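Side-chain contacts in pyocin-S2 immunity protein (Pseudomonas aeruginosa, PDB 4QKO), which binds the nuclease domain of the bacteriocin pyocin S2 and, as in related colicin immunity proteins, probably protects the producing cell from it: residues Q36-L39 with E40-L44; H47-G50 with S51-Y55; L14-V17 with K18-T22. All coordinates share one frame; numbering follows the deposited sequence. Where two conformers were deposited one is given.

Contact 1. Residues Q36-L39 with E40-L44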
ATOM      1  N   GLN A  36       1.880  11.587   0.135  1.00 26.13           N
ATOM      2  CA  GLN A  36       2.701  12.692   0.621  1.00 30.38           C
ATOM      3  C   GLN A  36       2.869  12.725   2.108  1.00 26.82           C
ATOM      4  O   GLN A  36       3.972  12.952   2.608  1.00 29.24           O
ATOM      5  CB  GLN A  36       2.142  14.039   0.137  1.00 35.25           C
ATOM      6  CG  GLN A  36       2.528  14.247  -1.298  1.00 40.90           C
ATOM      7  CD  GLN A  36       4.049  14.137  -1.462  1.00 48.51           C
ATOM      8  OE1 GLN A  36       4.810  14.847  -0.761  1.00 51.33           O
ATOM      9  NE2 GLN A  36       4.509  13.208  -2.360  1.00 47.03           N
ATOM     10  N   ALA A  37       1.800  12.444   2.827  1.00 22.51           N
ATOM     11  CA  ALA A  37       1.878  12.406   4.284  1.00 21.68           C
ATOM     12  C   ALA A  37       2.768  11.229   4.772  1.00 21.46           C
ATOM     13  O   ALA A  37       3.536  11.389   5.689  1.00 21.50           O
ATOM     14  CB  ALA A  37       0.504  12.252   4.827  1.00 22.31           C
ATOM     15  N   VAL A  38       2.660  10.054   4.155  1.00 21.43           N
ATOM     16  CA  VAL A  38       3.556   8.945   4.449  1.00 22.46           C
ATOM     17  C   VAL A  38       5.043   9.346   4.214  1.00 23.71           C
ATOM     18  O   VAL A  38       5.883   9.086   5.066  1.00 21.89           O
ATOM     19  CB  VAL A  38       3.195   7.704   3.689  1.00 22.08           C
ATOM     20  CG1 VAL A  38       4.269   6.620   3.889  1.00 21.81           C
ATOM     21  CG2 VAL A  38       1.894   7.149   4.215  1.00 21.59           C
ATOM     22  N   LEU A  39       5.332  10.005   3.104  1.00 25.52           N
ATOM     23  CA  LEU A  39       6.714  10.502   2.793  1.00 28.51           C
ATOM     24  C   LEU A  39       7.127  11.531   3.782  1.00 27.45           C
ATOM     25  O   LEU A  39       8.239  11.466   4.299  1.00 29.33           O
ATOM     26  CB  LEU A  39       6.792  11.028   1.366  1.00 30.55           C
ATOM     27  CG  LEU A  39       6.650   9.944   0.256  1.00 31.98           C
ATOM     28  CD1 LEU A  39       6.527  10.563  -1.142  1.00 34.45           C
ATOM     29  CD2 LEU A  39       7.800   8.921   0.244  1.00 33.25           C
ATOM     30  N   GLU A  40       6.212  12.411   4.176  1.00 28.09           N
ATOM     31  CA  GLU A  40       6.472  13.351   5.267  1.00 28.87           C
ATOM     32  C   GLU A  40       6.781  12.647   6.622  1.00 26.88           C
ATOM     33  O   GLU A  40       7.704  13.065   7.313  1.00 25.62           O
ATOM     34  CB  GLU A  40       5.333  14.360   5.444  1.00 34.30           C
ATOM     35  CG  GLU A  40       5.337  15.431   4.372  1.00 42.67           C
ATOM     36  CD  GLU A  40       4.173  16.465   4.403  1.00 50.75           C
ATOM     37  OE1 GLU A  40       3.891  17.053   5.484  1.00 62.20           O
ATOM     38  OE2 GLU A  40       3.614  16.768   3.308  1.00 44.89           O
ATOM     39  N   PHE A  41       5.993  11.622   6.984  1.00 23.98           N
ATOM     40  CA  PHE A  41       6.239  10.816   8.171  1.00 22.64           C
ATOM     41  C   PHE A  41       7.652  10.259   8.154  1.00 21.01           C
ATOM     42  O   PHE A  41       8.355  10.348   9.167  1.00 20.99           O
ATOM     43  CB  PHE A  41       5.196   9.696   8.254  1.00 21.60           C
ATOM     44  CG  PHE A  41       5.429   8.680   9.297  1.00 20.17           C
ATOM     45  CD1 PHE A  41       5.004   8.881  10.610  1.00 20.57           C
ATOM     46  CD2 PHE A  41       6.049   7.481   8.991  1.00 19.86           C
ATOM     47  CE1 PHE A  41       5.202   7.900  11.584  1.00 21.68           C
ATOM     48  CE2 PHE A  41       6.243   6.497   9.976  1.00 21.19           C
ATOM     49  CZ  PHE A  41       5.836   6.695  11.272  1.00 19.60           C
ATOM     50  N   LYS A  42       8.022   9.639   7.076  1.00 21.36           N
ATOM     51  CA  LYS A  42       9.374   8.980   6.984  1.00 24.43           C
ATOM     52  C   LYS A  42      10.461  10.005   7.222  1.00 26.47           C
ATOM     53  O   LYS A  42      11.418   9.795   8.012  1.00 23.19           O
ATOM     54  CB  LYS A  42       9.565   8.408   5.590  1.00 25.19           C
ATOM     55  CG  LYS A  42       8.809   7.141   5.363  1.00 28.44           C
ATOM     56  CD  LYS A  42       8.618   6.781   3.898  1.00 31.54           C
ATOM     57  CE  LYS A  42       9.857   6.863   3.051  1.00 35.30           C
ATOM     58  NZ  LYS A  42      10.668   5.627   3.254  1.00 37.35           N
ATOM     59  N   LYS A  43      10.294  11.169   6.588  1.00 28.57           N
ATOM     60  CA  LYS A  43      11.211  12.313   6.808  1.00 33.22           C
ATOM     61  C   LYS A  43      11.249  12.828   8.237  1.00 31.03           C
ATOM     62  O   LYS A  43      12.318  13.085   8.808  1.00 27.97           O
ATOM     63  CB  LYS A  43      10.844  13.518   5.911  1.00 39.90           C
ATOM     64  CG  LYS A  43      11.476  13.540   4.535  1.00 46.30           C
ATOM     65  CD  LYS A  43      12.070  14.918   4.166  1.00 52.89           C
ATOM     66  CE  LYS A  43      11.203  16.161   4.476  1.00 58.08           C
ATOM     67  NZ  LYS A  43      10.027  16.362   3.560  1.00 58.64           N
ATOM     68  N   LEU A  44      10.090  13.033   8.823  1.00 26.69           N
ATOM     69  CA  LEU A  44      10.048  13.571  10.165  1.00 26.44           C
ATOM     70  C   LEU A  44      10.707  12.650  11.207  1.00 24.11           C
ATOM     71  O   LEU A  44      11.395  13.135  12.103  1.00 25.32           O
ATOM     72  CB  LEU A  44       8.616  13.783  10.634  1.00 27.38           C
ATOM     73  CG  LEU A  44       7.864  15.094  10.667  1.00 35.51           C
ATOM     74  CD1 LEU A  44       8.757  16.315  10.582  1.00 37.23           C
ATOM     75  CD2 LEU A  44       6.752  15.132   9.644  1.00 34.21           C
TER
HETATM   76  O   HOH W   1       5.182  16.825   0.963  1.00 41.32           O

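Contact 2. Residues H47-G50 with S51-Y55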
ATOM      1  N   HIS A  47      13.429   7.529  11.181  1.00 20.91           N
ATOM      2  CA  HIS A  47      13.583   6.197  11.684  1.00 21.93           C
ATOM      3  C   HIS A  47      13.926   5.260  10.526  1.00 22.14           C
ATOM      4  O   HIS A  47      13.315   5.312   9.434  1.00 22.30           O
ATOM      5  CB  HIS A  47      12.332   5.779  12.375  1.00 19.98           C
ATOM      6  CG  HIS A  47      12.469   4.520  13.152  1.00 20.52           C
ATOM      7  ND1 HIS A  47      12.521   3.301  12.538  1.00 20.25           N
ATOM      8  CD2 HIS A  47      12.478   4.276  14.468  1.00 19.37           C
ATOM      9  CE1 HIS A  47      12.628   2.359  13.441  1.00 19.93           C
ATOM     10  NE2 HIS A  47      12.568   2.920  14.626  1.00 21.15           N
ATOM     11  N   PRO A  48      14.837   4.334  10.764  1.00 22.62           N
ATOM     12  CA  PRO A  48      15.226   3.480   9.656  1.00 23.50           C
ATOM     13  C   PRO A  48      14.189   2.450   9.155  1.00 22.49           C
ATOM     14  O   PRO A  48      14.342   1.935   8.091  1.00 23.54           O
ATOM     15  CB  PRO A  48      16.483   2.770  10.219  1.00 24.00           C
ATOM     16  CG  PRO A  48      16.332   2.827  11.633  1.00 23.62           C
ATOM     17  CD  PRO A  48      15.714   4.134  11.941  1.00 23.44           C
ATOM     18  N   SER A  49      13.121   2.182   9.888  1.00 19.67           N
ATOM     19  CA  SER A  49      12.033   1.332   9.372  1.00 19.38           C
ATOM     20  C   SER A  49      11.054   2.119   8.472  1.00 18.01           C
ATOM     21  O   SER A  49      10.231   1.484   7.853  1.00 16.38           O
ATOM     22  CB  SER A  49      11.240   0.694  10.526  1.00 19.49           C
ATOM     23  OG  SER A  49      12.099  -0.061  11.416  1.00 18.97           O
ATOM     24  N   GLY A  50      11.143   3.462   8.405  1.00 17.30           N
ATOM     25  CA  GLY A  50      10.275   4.273   7.539  1.00 18.98           C
ATOM     26  C   GLY A  50       8.806   3.888   7.655  1.00 17.20           C
ATOM     27  O   GLY A  50       8.272   3.745   8.741  1.00 17.63           O
ATOM     28  N   SER A  51       8.162   3.651   6.507  1.00 16.94           N
ATOM     29  CA  SER A  51       6.705   3.347   6.481  1.00 16.52           C
ATOM     30  C   SER A  51       6.398   1.967   7.091  1.00 16.67           C
ATOM     31  O   SER A  51       5.238   1.658   7.372  1.00 16.41           O
ATOM     32  CB  SER A  51       6.133   3.456   5.076  1.00 17.52           C
ATOM     33  OG  SER A  51       6.769   2.665   4.114  1.00 17.73           O
ATOM     34  N   ASP A  52       7.417   1.106   7.310  1.00 15.74           N
ATOM     35  CA  ASP A  52       7.129  -0.196   7.859  1.00 16.21           C
ATOM     36  C   ASP A  52       6.612  -0.029   9.275  1.00 15.16           C
ATOM     37  O   ASP A  52       5.934  -0.895   9.722  1.00 15.99           O
ATOM     38  CB  ASP A  52       8.289  -1.182   7.925  1.00 17.18           C
ATOM     39  CG  ASP A  52       8.794  -1.624   6.570  1.00 19.54           C
ATOM     40  OD1 ASP A  52       8.182  -1.303   5.543  1.00 18.30           O
ATOM     41  OD2 ASP A  52       9.869  -2.355   6.531  1.00 18.38           O
ATOM     42  N   LEU A  53       6.901   1.095   9.958  1.00 14.30           N
ATOM     43  CA  LEU A  53       6.364   1.389  11.301  1.00 14.78           C
ATOM     44  C   LEU A  53       4.845   1.366  11.245  1.00 15.29           C
ATOM     45  O   LEU A  53       4.236   0.922  12.172  1.00 15.47           O
ATOM     46  CB  LEU A  53       6.810   2.761  11.762  1.00 15.10           C
ATOM     47  CG  LEU A  53       8.292   2.925  12.073  1.00 15.54           C
ATOM     48  CD1 LEU A  53       8.558   4.322  12.549  1.00 16.73           C
ATOM     49  CD2 LEU A  53       8.722   1.972  13.172  1.00 17.85           C
ATOM     50  N   LEU A  54       4.301   1.870  10.128  1.00 14.02           N
ATOM     51  CA  LEU A  54       2.870   1.905   9.989  1.00 14.13           C
ATOM     52  C   LEU A  54       2.256   0.619   9.504  1.00 15.07           C
ATOM     53  O   LEU A  54       1.206   0.224   9.970  1.00 16.45           O
ATOM     54  CB  LEU A  54       2.525   2.988   8.958  1.00 16.48           C
ATOM     55  CG  LEU A  54       2.963   4.437   9.205  1.00 16.45           C
ATOM     56  CD1 LEU A  54       2.781   5.222   7.964  1.00 18.25           C
ATOM     57  CD2 LEU A  54       2.119   5.055  10.287  1.00 19.35           C
ATOM     58  N   TYR A  55       2.863  -0.011   8.504  1.00 15.01           N
ATOM     59  CA  TYR A  55       2.272  -1.130   7.774  1.00 14.18           C
ATOM     60  C   TYR A  55       2.821  -2.518   8.013  1.00 15.03           C
ATOM     61  O   TYR A  55       2.137  -3.504   7.760  1.00 15.03           O
ATOM     62  CB  TYR A  55       2.238  -0.829   6.291  1.00 14.45           C
ATOM     63  CG  TYR A  55       1.502   0.482   6.036  1.00 14.73           C
ATOM     64  CD1 TYR A  55       0.173   0.627   6.377  1.00 15.37           C
ATOM     65  CD2 TYR A  55       2.161   1.585   5.603  1.00 14.81           C
ATOM     66  CE1 TYR A  55      -0.494   1.851   6.195  1.00 15.83           C
ATOM     67  CE2 TYR A  55       1.500   2.794   5.364  1.00 16.25           C
ATOM     68  CZ  TYR A  55       0.185   2.925   5.691  1.00 16.42           C
ATOM     69  OH  TYR A  55      -0.446   4.143   5.584  1.00 18.98           O
TER

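Contact 3. Residues L14-V17 with K18-T22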
ATOM      1  N   LEU A  14       0.955  12.277  17.461  1.00 21.90           N
ATOM      2  CA  LEU A  14       0.035  11.152  17.547  1.00 22.76           C
ATOM      3  C   LEU A  14      -1.164  11.413  16.650  1.00 24.52           C
ATOM      4  O   LEU A  14      -1.581  10.512  15.905  1.00 21.77           O
ATOM      5  CB  LEU A  14      -0.360  10.831  19.008  1.00 23.54           C
ATOM      6  CG  LEU A  14      -1.462   9.819  19.189  1.00 26.81           C
ATOM      7  CD1 LEU A  14      -1.036   8.431  18.779  1.00 26.69           C
ATOM      8  CD2 LEU A  14      -1.945   9.824  20.626  1.00 31.35           C
ATOM      9  N   GLU A  15      -1.703  12.624  16.690  0.50 24.63           N
ATOM     10  CA  GLU A  15      -2.868  12.912  15.853  0.50 26.68           C
ATOM     11  C   GLU A  15      -2.545  12.866  14.324  0.50 24.47           C
ATOM     12  O   GLU A  15      -3.344  12.359  13.535  0.50 26.31           O
ATOM     13  CB  GLU A  15      -3.482  14.233  16.279  0.50 28.93           C
ATOM     14  CG  GLU A  15      -3.650  14.403  17.802  0.50 31.72           C
ATOM     15  CD  GLU A  15      -3.947  13.116  18.598  0.50 32.97           C
ATOM     16  OE1 GLU A  15      -4.556  12.160  18.037  0.50 37.26           O
ATOM     17  OE2 GLU A  15      -3.607  13.076  19.804  0.50 29.92           O
ATOM     18  N   PHE A  16      -1.371  13.335  13.906  1.00 22.61           N
ATOM     19  CA  PHE A  16      -0.900  13.151  12.526  1.00 21.61           C
ATOM     20  C   PHE A  16      -0.762  11.645  12.183  1.00 20.26           C
ATOM     21  O   PHE A  16      -1.293  11.175  11.152  1.00 20.61           O
ATOM     22  CB  PHE A  16       0.429  13.790  12.391  1.00 22.39           C
ATOM     23  CG  PHE A  16       1.108  13.657  11.052  1.00 23.18           C
ATOM     24  CD1 PHE A  16       0.507  14.082   9.878  1.00 25.68           C
ATOM     25  CD2 PHE A  16       2.434  13.185  10.989  1.00 25.75           C
ATOM     26  CE1 PHE A  16       1.200  14.022   8.641  1.00 26.67           C
ATOM     27  CE2 PHE A  16       3.149  13.159   9.765  1.00 24.33           C
ATOM     28  CZ  PHE A  16       2.537  13.580   8.593  1.00 25.87           C
ATOM     29  N   VAL A  17      -0.118  10.860  13.068  1.00 18.93           N
ATOM     30  CA  VAL A  17       0.034   9.423  12.769  1.00 18.39           C
ATOM     31  C   VAL A  17      -1.340   8.696  12.724  1.00 19.42           C
ATOM     32  O   VAL A  17      -1.588   7.862  11.856  1.00 18.89           O
ATOM     33  CB  VAL A  17       0.968   8.785  13.822  1.00 18.60           C
ATOM     34  CG1 VAL A  17       0.974   7.317  13.600  1.00 19.18           C
ATOM     35  CG2 VAL A  17       2.390   9.357  13.730  1.00 17.84           C
ATOM     36  N   LYS A  18      -2.251   9.043  13.630  1.00 20.53           N
ATOM     37  CA  LYS A  18      -3.586   8.444  13.633  1.00 25.16           C
ATOM     38  C   LYS A  18      -4.278   8.791  12.337  1.00 22.88           C
ATOM     39  O   LYS A  18      -4.949   7.920  11.762  1.00 23.58           O
ATOM     40  CB  LYS A  18      -4.528   8.975  14.712  1.00 31.21           C
ATOM     41  CG  LYS A  18      -4.519   8.442  16.131  1.00 41.11           C
ATOM     42  CD  LYS A  18      -5.722   9.063  16.866  1.00 50.05           C
ATOM     43  CE  LYS A  18      -5.444   9.438  18.332  1.00 57.39           C
ATOM     44  NZ  LYS A  18      -5.634   8.280  19.246  1.00 60.22           N
ATOM     45  N   ASP A  19      -4.127  10.033  11.863  1.00 22.54           N
ATOM     46  CA  ASP A  19      -4.701  10.424  10.564  1.00 23.86           C
ATOM     47  C   ASP A  19      -4.191   9.624   9.396  1.00 24.18           C
ATOM     48  O   ASP A  19      -4.977   9.201   8.526  1.00 21.17           O
ATOM     49  CB  ASP A  19      -4.532  11.914  10.270  1.00 26.34           C
ATOM     50  CG  ASP A  19      -5.417  12.809  11.204  1.00 28.04           C
ATOM     51  OD1 ASP A  19      -6.465  12.325  11.694  1.00 29.23           O
ATOM     52  OD2 ASP A  19      -5.049  13.995  11.461  1.00 31.77           O
ATOM     53  N   ILE A  20      -2.879   9.431   9.350  1.00 21.66           N
ATOM     54  CA  ILE A  20      -2.308   8.577   8.292  1.00 20.75           C
ATOM     55  C   ILE A  20      -2.809   7.135   8.422  1.00 19.53           C
ATOM     56  O   ILE A  20      -3.283   6.545   7.440  1.00 18.83           O
ATOM     57  CB  ILE A  20      -0.757   8.554   8.350  1.00 19.15           C
ATOM     58  CG1 ILE A  20      -0.238   9.937   8.046  1.00 19.96           C
ATOM     59  CG2 ILE A  20      -0.236   7.517   7.380  1.00 20.20           C
ATOM     60  CD1 ILE A  20       1.272  10.126   8.130  1.00 20.04           C
ATOM     61  N   TYR A  21      -2.715   6.575   9.632  1.00 19.31           N
ATOM     62  CA  TYR A  21      -3.021   5.187   9.911  1.00 20.19           C
ATOM     63  C   TYR A  21      -4.467   4.802   9.646  1.00 21.97           C
ATOM     64  O   TYR A  21      -4.721   3.719   9.096  1.00 20.99           O
ATOM     65  CB  TYR A  21      -2.693   4.856  11.356  1.00 20.70           C
ATOM     66  CG  TYR A  21      -2.654   3.414  11.708  1.00 20.36           C
ATOM     67  CD1 TYR A  21      -1.508   2.651  11.501  1.00 18.42           C
ATOM     68  CD2 TYR A  21      -3.775   2.795  12.247  1.00 20.44           C
ATOM     69  CE1 TYR A  21      -1.502   1.311  11.816  1.00 19.06           C
ATOM     70  CE2 TYR A  21      -3.783   1.458  12.587  1.00 20.40           C
ATOM     71  CZ  TYR A  21      -2.657   0.706  12.387  1.00 20.96           C
ATOM     72  OH  TYR A  21      -2.731  -0.618  12.835  1.00 21.85           O
ATOM     73  N   THR A  22      -5.400   5.673  10.023  1.00 20.77           N
ATOM     74  CA  THR A  22      -6.825   5.437   9.803  1.00 22.17           C
ATOM     75  C   THR A  22      -7.289   5.901   8.442  1.00 24.73           C
ATOM     76  O   THR A  22      -8.483   5.735   8.111  1.00 26.72           O
ATOM     77  CB  THR A  22      -7.696   6.172  10.880  1.00 23.71           C
ATOM     78  OG1 THR A  22      -7.343   7.562  10.899  1.00 23.05           O
ATOM     79  CG2 THR A  22      -7.418   5.554  12.241  1.00 25.11           C
TER

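Contact 1. Residues Q36-L39 with E40-L44
Gln36 to Lys43 form two turns in the middle of helix 31-45, where the backbone N of Glu40, Phe41, Lys42 and Lys43 each bonds to the carbonyl O four residues back in an unbroken alpha-helical ladder. This is the second helix of the all-helical immunity-protein fold, and its sides face different surroundings. Phe41 is buried: its CG stands anti to the backbone N (chi1 172°), which sends the ring away from 36-39 towards Val17 and Ile20 of helix 10-21. Val38 also faces inward, packing on Ile20 and on Tyr55. Another side meets the toxin. Here Leu39 and Lys42 run alongside each other in the same direction, Leu39 CD2 touching Lys42 CE at 4.0 Å, while Lys42 CG lies 3.5 Å from Val38 O. The lysine chain bends at chi3 and chi4, and its NZ makes a salt bridge with Glu88 of the pyocin S2 chain; Leu39 itself packs on Ile96 of that chain. On the exposed side Gln36 and Glu40, one turn apart, are joined through a water that donates to both, lying 2.7 Å from Gln36 OE1 and 2.8 Å from Glu40 OE2.

Contact 2. Residues H47-G50 with S51-Y55
Leu53 lays its forked end against both His47 and Ser49. Its CD2 lies over one face of the imidazole, 4.1 Å from the ring centroid and 19° off the normal, a CH-pi contact displaced towards the CE1 side of the ring. The same methyl sits 3.9 Å from Ser49 CB, and Leu53 CG is 3.4 Å from Gly50 O. Pro48 CD occupies the opposite face of the imidazole, so the ring is sandwiched between proline and leucine. What fixes its rotation is a bond at its edge: Ser49 N donates to His47 ND1 at 2.9 Å, nearly in the ring plane, so ND1 acts as acceptor. With CG anti to the backbone N (chi1 -169°), the histidine ring folds back beside its own turn, and the ring of Trp75 of helix 65-78 also meets it, the planes at about 55°. Two overlapping beta turns carry these groups, type I from His47 to Gly50 and type II' from Ser49 to Asp52. Asp52 N closes the second by bonding to Ser49 O at 2.9 Å, and Leu53 N reaches Gly50 O from above the carbonyl plane. Ser51 and Asp52 then face the toxin: Ser51 OG bonds to Gln91, and Asp52 OD1 to Glu88 N, both of the pyocin S2 chain. This is the tight entry to the short third helix of the colicin-type immunity fold, which here forms part of the nuclease-binding surface.

Contact 3. Residues L14-V17 with K18-T22
The last turns of helix 10-21, the first helix of the immunity protein, carry this contact, and its clearest side-chain pair is Phe16 with Ile20. Ile20 CD1 sits over one face of the phenyl ring, 3.9 Å from its centroid and 19° off the normal, in a CH-pi contact offset towards CZ, which it approaches to 3.7 Å. The two side chains slant across each other one turn apart. Phe16 has CG anti to its N (chi1 177°), whereas Ile20 CG1 is anti to the carbonyl carbon (chi1 -65°), a setting that brings the delta methyl back along the helix to the ring. Backbone bonds from Lys18, Asp19, Ile20 and Tyr21 N to the carbonyl four residues earlier hold this spacing.

Within the four-helix immunity fold, Val17 and Ile20 face the core: Val17 packs on Phe41, and Ile20 on Ala37, Val38 and Phe41 of helix 31-45 and on Leu54 and Tyr55. Away from that core, Lys18, bent at chi3 and chi4, slants across Leu14, its CE 4.1 Å from Leu14 CG. Glu15 runs alongside the same lysine in one of its two conformers, so how closely their charges approach is doubtful. The carboxylate of Asp19 is held at both oxygens, OD2 in a salt bridge to Lys27 and OD1 hydrogen-bonded to Asn24. Tyr21 OH is hydrogen-bonded to Asp63 OD1. Lys18 O accepts two bonds from one residue, Thr22 N at 2.9 Å and Thr22 OG1 at 2.6 Å, which arrive from opposite faces of the carbonyl plane.

How the contacts relate
From the N terminus, contact 3 comes first on helix 10-21, then contact 1 on helix 31-45, then contact 2 at the turns leading into helix 52-55. They run in series, neither nesting nor crossing, and none closes a long loop; each is local to a continuous piece of chain. In space they converge on one core. Phe41 of contact 1 is central: its CE1 lies 3.8 Å from Val17 CG2 of contact 3, and its CZ is 3.8 Å from Leu53 CD1 of contact 2. Contacts 2 and 3 meet directly where Leu54 CD1 packs 3.8 Å from Ile20 CG2. Contacts 1 and 2 also share the toxin-facing side, both reaching Glu88 of the pyocin S2 chain.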